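PDB 3SQZ: putative hydroxymethylglutaryl-CoA synthase from Streptococcus mutans, which probably catalyses the condensation of acetyl-CoA with acetoacetyl-CoA to form hydroxymethylglutaryl-CoA, and binds coenzyme A in a thiolase-fold subunit. Local coordinates for residues G43-D55 and F67-P80. Numbering follows the deposited sequence. Where two conformers were deposited one is given.
With COA (coenzyme A), chain D.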
# COMPACT_ATOMS: atom_id res chain seq x y z
N GLY A 43 4.74 -8.14 5.12
CA GLY A 43 3.84 -9.09 4.51
C GLY A 43 3.00 -8.40 3.45
O GLY A 43 2.76 -7.19 3.54
N PHE A 44 2.57 -9.16 2.45
CA PHE A 44 1.69 -8.62 1.43
C PHE A 44 0.66 -9.64 1.02
O PHE A 44 0.99 -10.81 0.80
CB PHE A 44 2.47 -8.19 0.18
CG PHE A 44 1.58 -7.66 -0.91
CD1 PHE A 44 0.90 -6.46 -0.73
CD2 PHE A 44 1.38 -8.37 -2.08
CE1 PHE A 44 0.06 -5.97 -1.71
CE2 PHE A 44 0.55 -7.88 -3.07
CZ PHE A 44 -0.12 -6.68 -2.88
N THR A 45 -0.59 -9.21 0.91
CA THR A 45 -1.69 -10.03 0.39
C THR A 45 -2.44 -9.21 -0.65
O THR A 45 -2.71 -8.03 -0.42
CB THR A 45 -2.68 -10.45 1.53
OG1 THR A 45 -2.00 -11.31 2.46
CG2 THR A 45 -3.91 -11.18 0.99
N SER A 46 -2.82 -9.82 -1.76
CA SER A 46 -3.75 -9.20 -2.68
C SER A 46 -4.96 -10.11 -2.83
O SER A 46 -5.06 -11.13 -2.15
CB SER A 46 -3.08 -8.88 -4.01
OG SER A 46 -3.91 -8.05 -4.81
N SER A 47 -5.90 -9.71 -3.68
CA SER A 47 -7.07 -10.52 -3.95
C SER A 47 -6.73 -11.67 -4.91
O SER A 47 -5.59 -11.78 -5.40
CB SER A 47 -8.19 -9.66 -4.51
OG SER A 47 -7.71 -8.93 -5.62
N GLN A 48 -7.70 -12.53 -5.17
CA GLN A 48 -7.46 -13.76 -5.90
C GLN A 48 -7.82 -13.68 -7.39
O GLN A 48 -7.75 -14.68 -8.09
CB GLN A 48 -8.23 -14.91 -5.25
CG GLN A 48 -7.96 -15.09 -3.77
CD GLN A 48 -6.51 -15.34 -3.44
OE1 GLN A 48 -5.94 -14.73 -2.52
NE2 GLN A 48 -5.89 -16.26 -4.16
N TYR A 49 -8.19 -12.49 -7.85
CA TYR A 49 -8.62 -12.27 -9.23
C TYR A 49 -7.81 -11.15 -9.86
O TYR A 49 -7.31 -10.25 -9.17
CB TYR A 49 -10.10 -11.87 -9.27
CG TYR A 49 -11.05 -12.88 -8.70
CD1 TYR A 49 -11.56 -13.92 -9.47
CD2 TYR A 49 -11.45 -12.79 -7.37
CE1 TYR A 49 -12.45 -14.83 -8.94
CE2 TYR A 49 -12.33 -13.70 -6.83
CZ TYR A 49 -12.83 -14.72 -7.62
OH TYR A 49 -13.72 -15.62 -7.06
N VAL A 50 -7.71 -11.18 -11.19
CA VAL A 50 -6.96 -10.17 -11.91
C VAL A 50 -7.72 -9.75 -13.16
O VAL A 50 -8.36 -10.56 -13.82
CB VAL A 50 -5.53 -10.69 -12.28
CG1 VAL A 50 -5.59 -11.97 -13.12
CG2 VAL A 50 -4.71 -9.61 -12.96
N LEU A 51 -7.66 -8.45 -13.45
CA LEU A 51 -8.16 -7.89 -14.70
C LEU A 51 -6.94 -7.49 -15.53
O LEU A 51 -6.15 -6.63 -15.12
CB LEU A 51 -9.04 -6.67 -14.43
CG LEU A 51 -9.53 -5.93 -15.67
CD1 LEU A 51 -10.45 -6.79 -16.52
CD2 LEU A 51 -10.24 -4.65 -15.25
N ASN A 52 -6.79 -8.12 -16.68
CA ASN A 52 -5.68 -7.79 -17.56
C ASN A 52 -6.00 -6.52 -18.34
O ASN A 52 -7.11 -6.37 -18.86
CB ASN A 52 -5.33 -8.99 -18.45
CG ASN A 52 -4.66 -10.11 -17.67
OD1 ASN A 52 -3.91 -9.86 -16.72
ND2 ASN A 52 -4.93 -11.35 -18.05
N MET A 53 -5.05 -5.59 -18.40
CA MET A 53 -5.31 -4.29 -19.00
C MET A 53 -5.68 -4.38 -20.48
O MET A 53 -6.48 -3.59 -20.98
CB MET A 53 -4.13 -3.34 -18.80
CG MET A 53 -3.93 -2.96 -17.34
SD MET A 53 -5.36 -2.15 -16.57
CE MET A 53 -5.03 -0.44 -16.97
N LYS A 54 -5.12 -5.35 -21.19
CA LYS A 54 -5.48 -5.50 -22.60
C LYS A 54 -6.96 -5.84 -22.76
O LYS A 54 -7.59 -5.44 -23.74
CB LYS A 54 -4.60 -6.55 -23.27
CG LYS A 54 -4.80 -7.95 -22.73
CD LYS A 54 -3.78 -8.90 -23.31
CE LYS A 54 -4.06 -10.31 -22.82
NZ LYS A 54 -3.02 -11.25 -23.29
N ASP A 55 -7.51 -6.60 -21.81
CA ASP A 55 -8.93 -6.92 -21.84
C ASP A 55 -9.79 -5.68 -21.58
O ASP A 55 -10.82 -5.48 -22.24
CB ASP A 55 -9.29 -8.03 -20.84
CG ASP A 55 -8.75 -9.39 -21.24
OD1 ASP A 55 -8.42 -9.59 -22.43
OD2 ASP A 55 -8.69 -10.29 -20.38
N PHE A 67 -2.39 1.88 -21.79
CA PHE A 67 -2.16 1.24 -20.52
C PHE A 67 -0.73 0.72 -20.38
O PHE A 67 -0.05 1.01 -19.40
CB PHE A 67 -3.18 0.12 -20.30
CG PHE A 67 -4.61 0.59 -20.31
CD1 PHE A 67 -4.94 1.88 -19.94
CD2 PHE A 67 -5.63 -0.27 -20.68
CE1 PHE A 67 -6.26 2.31 -19.94
CE2 PHE A 67 -6.95 0.15 -20.69
CZ PHE A 67 -7.27 1.44 -20.31
N SER A 68 -0.26 -0.04 -21.37
CA SER A 68 1.06 -0.67 -21.26
C SER A 68 2.20 0.35 -21.26
O SER A 68 3.20 0.16 -20.56
CB SER A 68 1.26 -1.70 -22.37
OG SER A 68 1.23 -1.09 -23.64
N LYS A 69 2.06 1.42 -22.04
CA LYS A 69 3.10 2.45 -22.13
C LYS A 69 2.72 3.74 -21.40
O LYS A 69 3.56 4.37 -20.75
CB LYS A 69 3.43 2.76 -23.59
CG LYS A 69 4.01 1.58 -24.36
CD LYS A 69 4.43 1.98 -25.76
N GLY A 70 1.46 4.15 -21.53
CA GLY A 70 1.00 5.39 -20.94
C GLY A 70 0.98 5.36 -19.42
O GLY A 70 1.55 6.22 -18.77
N LEU A 71 0.32 4.35 -18.86
CA LEU A 71 0.23 4.20 -17.41
C LEU A 71 1.32 3.32 -16.84
O LEU A 71 1.59 3.36 -15.64
CB LEU A 71 -1.13 3.62 -17.02
CG LEU A 71 -2.35 4.41 -17.48
CD1 LEU A 71 -3.63 3.70 -17.03
CD2 LEU A 71 -2.29 5.83 -16.96
N LEU A 72 1.94 2.51 -17.70
CA LEU A 72 2.87 1.45 -17.28
C LEU A 72 2.19 0.42 -16.38
O LEU A 72 2.72 0.03 -15.34
CB LEU A 72 4.13 2.03 -16.64
CG LEU A 72 5.00 2.89 -17.57
CD1 LEU A 72 6.09 3.59 -16.78
CD2 LEU A 72 5.62 2.06 -18.69
N LEU A 73 0.99 -0.00 -16.79
CA LEU A 73 0.25 -1.04 -16.08
C LEU A 73 -0.05 -2.22 -17.00
O LEU A 73 -0.46 -2.04 -18.14
CB LEU A 73 -1.08 -0.49 -15.54
CG LEU A 73 -1.01 0.40 -14.30
CD1 LEU A 73 -2.36 1.04 -14.03
CD2 LEU A 73 -0.55 -0.42 -13.10
N ASN A 74 0.13 -3.42 -16.47
CA ASN A 74 -0.18 -4.65 -17.19
C ASN A 74 -1.49 -5.30 -16.73
O ASN A 74 -2.22 -5.86 -17.54
CB ASN A 74 0.95 -5.67 -17.03
CG ASN A 74 2.26 -5.17 -17.58
OD1 ASN A 74 3.33 -5.50 -17.07
ND2 ASN A 74 2.20 -4.38 -18.64
N ALA A 75 -1.76 -5.23 -15.43
CA ALA A 75 -2.89 -5.93 -14.85
C ALA A 75 -3.22 -5.32 -13.50
O ALA A 75 -2.37 -4.66 -12.89
CB ALA A 75 -2.58 -7.41 -14.71
N LEU A 76 -4.43 -5.55 -13.03
CA LEU A 76 -4.95 -4.98 -11.78
C LEU A 76 -5.57 -6.09 -10.93
O LEU A 76 -6.33 -6.88 -11.48
CB LEU A 76 -6.08 -3.99 -12.08
CG LEU A 76 -5.89 -2.95 -13.17
CD1 LEU A 76 -7.17 -2.14 -13.35
CD2 LEU A 76 -4.72 -2.04 -12.85
N SER A 77 -5.35 -6.09 -9.62
CA SER A 77 -6.07 -7.00 -8.75
C SER A 77 -7.51 -6.55 -8.57
O SER A 77 -7.78 -5.37 -8.36
CB SER A 77 -5.42 -7.09 -7.38
OG SER A 77 -4.15 -7.71 -7.48
N ILE A 78 -8.43 -7.52 -8.61
CA ILE A 78 -9.85 -7.28 -8.42
C ILE A 78 -10.31 -8.06 -7.20
O ILE A 78 -10.02 -9.25 -7.08
CB ILE A 78 -10.66 -7.70 -9.67
CG1 ILE A 78 -10.28 -6.81 -10.87
CG2 ILE A 78 -12.16 -7.67 -9.39
CD1 ILE A 78 -10.51 -5.33 -10.65
N ALA A 79 -11.02 -7.39 -6.30
CA ALA A 79 -11.52 -8.01 -5.08
C ALA A 79 -13.02 -8.23 -5.15
O ALA A 79 -13.76 -7.33 -5.53
CB ALA A 79 -11.20 -7.14 -3.88
N PRO A 80 -13.49 -9.44 -4.78
CA PRO A 80 -14.92 -9.68 -4.64
C PRO A 80 -15.42 -9.06 -3.33
O PRO A 80 -14.62 -8.65 -2.49
CB PRO A 80 -14.99 -11.20 -4.54
CG PRO A 80 -13.73 -11.55 -3.80
CD PRO A 80 -12.69 -10.58 -4.30
N1A COA D . 0.33 5.23 -26.31
C2A COA D . 1.10 5.59 -25.26
N3A COA D . 0.59 6.44 -24.30
C4A COA D . -0.68 6.90 -24.41
C5A COA D . -1.48 6.53 -25.49
C6A COA D . -0.99 5.71 -26.43
N6A COA D . -1.80 5.31 -27.55
N7A COA D . -2.70 7.13 -25.35
C8A COA D . -2.69 7.86 -24.23
N9A COA D . -1.40 7.71 -23.66
C1B COA D . -0.99 8.21 -22.36
C2B COA D . -0.42 9.64 -22.08
O2B COA D . 0.12 10.53 -22.95
C3B COA D . -0.13 9.55 -20.60
O3B COA D . 1.11 9.65 -20.01
P3B COA D . 1.84 11.00 -19.84
O7A COA D . 1.18 11.78 -18.65
O8A COA D . 3.31 10.60 -19.49
O9A COA D . 1.77 11.78 -21.12
C4B COA D . -1.21 8.65 -20.13
O4B COA D . -1.12 7.56 -21.06
C5B COA D . -2.47 9.09 -19.46
O5B COA D . -3.19 9.75 -20.47
P1A COA D . -4.59 10.41 -20.14
O1A COA D . -4.44 11.44 -18.96
O2A COA D . -5.14 11.07 -21.38
O3A COA D . -5.53 9.20 -19.68
P2A COA D . -6.87 9.38 -18.86
O4A COA D . -7.62 10.70 -19.26
O5A COA D . -7.77 8.18 -19.12
O6A COA D . -6.52 9.44 -17.30
CBP COA D . -5.31 8.97 -15.24
CCP COA D . -5.39 8.82 -16.74
CDP COA D . -5.19 10.42 -14.91
CEP COA D . -4.11 8.23 -14.71
CAP COA D . -6.57 8.39 -14.67
OAP COA D . -6.59 7.02 -14.73
C9P COA D . -6.85 8.87 -13.26
O9P COA D . -7.27 10.00 -13.01
N8P COA D . -6.63 7.88 -12.19
C7P COA D . -6.69 8.25 -10.79
C6P COA D . -5.52 9.09 -10.32
C5P COA D . -5.52 9.35 -8.82
O5P COA D . -6.12 8.63 -8.06
N4P COA D . -4.72 10.43 -8.30
C3P COA D . -4.62 10.64 -6.85
C2P COA D . -3.29 10.33 -6.22
S1P COA D . -1.87 10.99 -7.04
O HOH W 1 -2.65 -6.72 -20.19
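Strands 49-52 and 75-78 pair antiparallel in a small three-stranded sheet next to helix 64-71, which helps line the CoA pocket of this thiolase-fold enzyme. Leu51 faces Leu76 as a hydrogen-bonded pair: Leu51 N reaches Leu76 O at 2.8 Å, and Leu76 N returns to Leu51 O. Past the strand end, Met53 N bonds Asn74 O at 3.0 Å, and a water links that same carbonyl to Lys54 N. The Met53 side chain bridges strand 75-78 and helix 64-71. Bends at chi2 and chi3 (-88°) fold it, bringing SD against Leu76 in the conformer given. Its CE methyl lies over one face of the Phe67 ring, 3.8 Å from the centroid, a CH-pi contact. At the other end the serines take over. Ser77 OG donates to Ser46 OG at 2.7 Å; Ser46 OG also bonds Ala189 O, and Arg373 bonds Ser77 OG. Ser47 OG donates to Ile78 O (2.8 Å) from above the plane of the Ile78 carbonyl. Leu51 CB lies 3.8 Å from Ile78 CG1, both residues touching Tyr381 of helix 378-385. Buried hydroxyls are thus satisfied at one end, while at the other the apolar side chain of Met53 links sheet to helix.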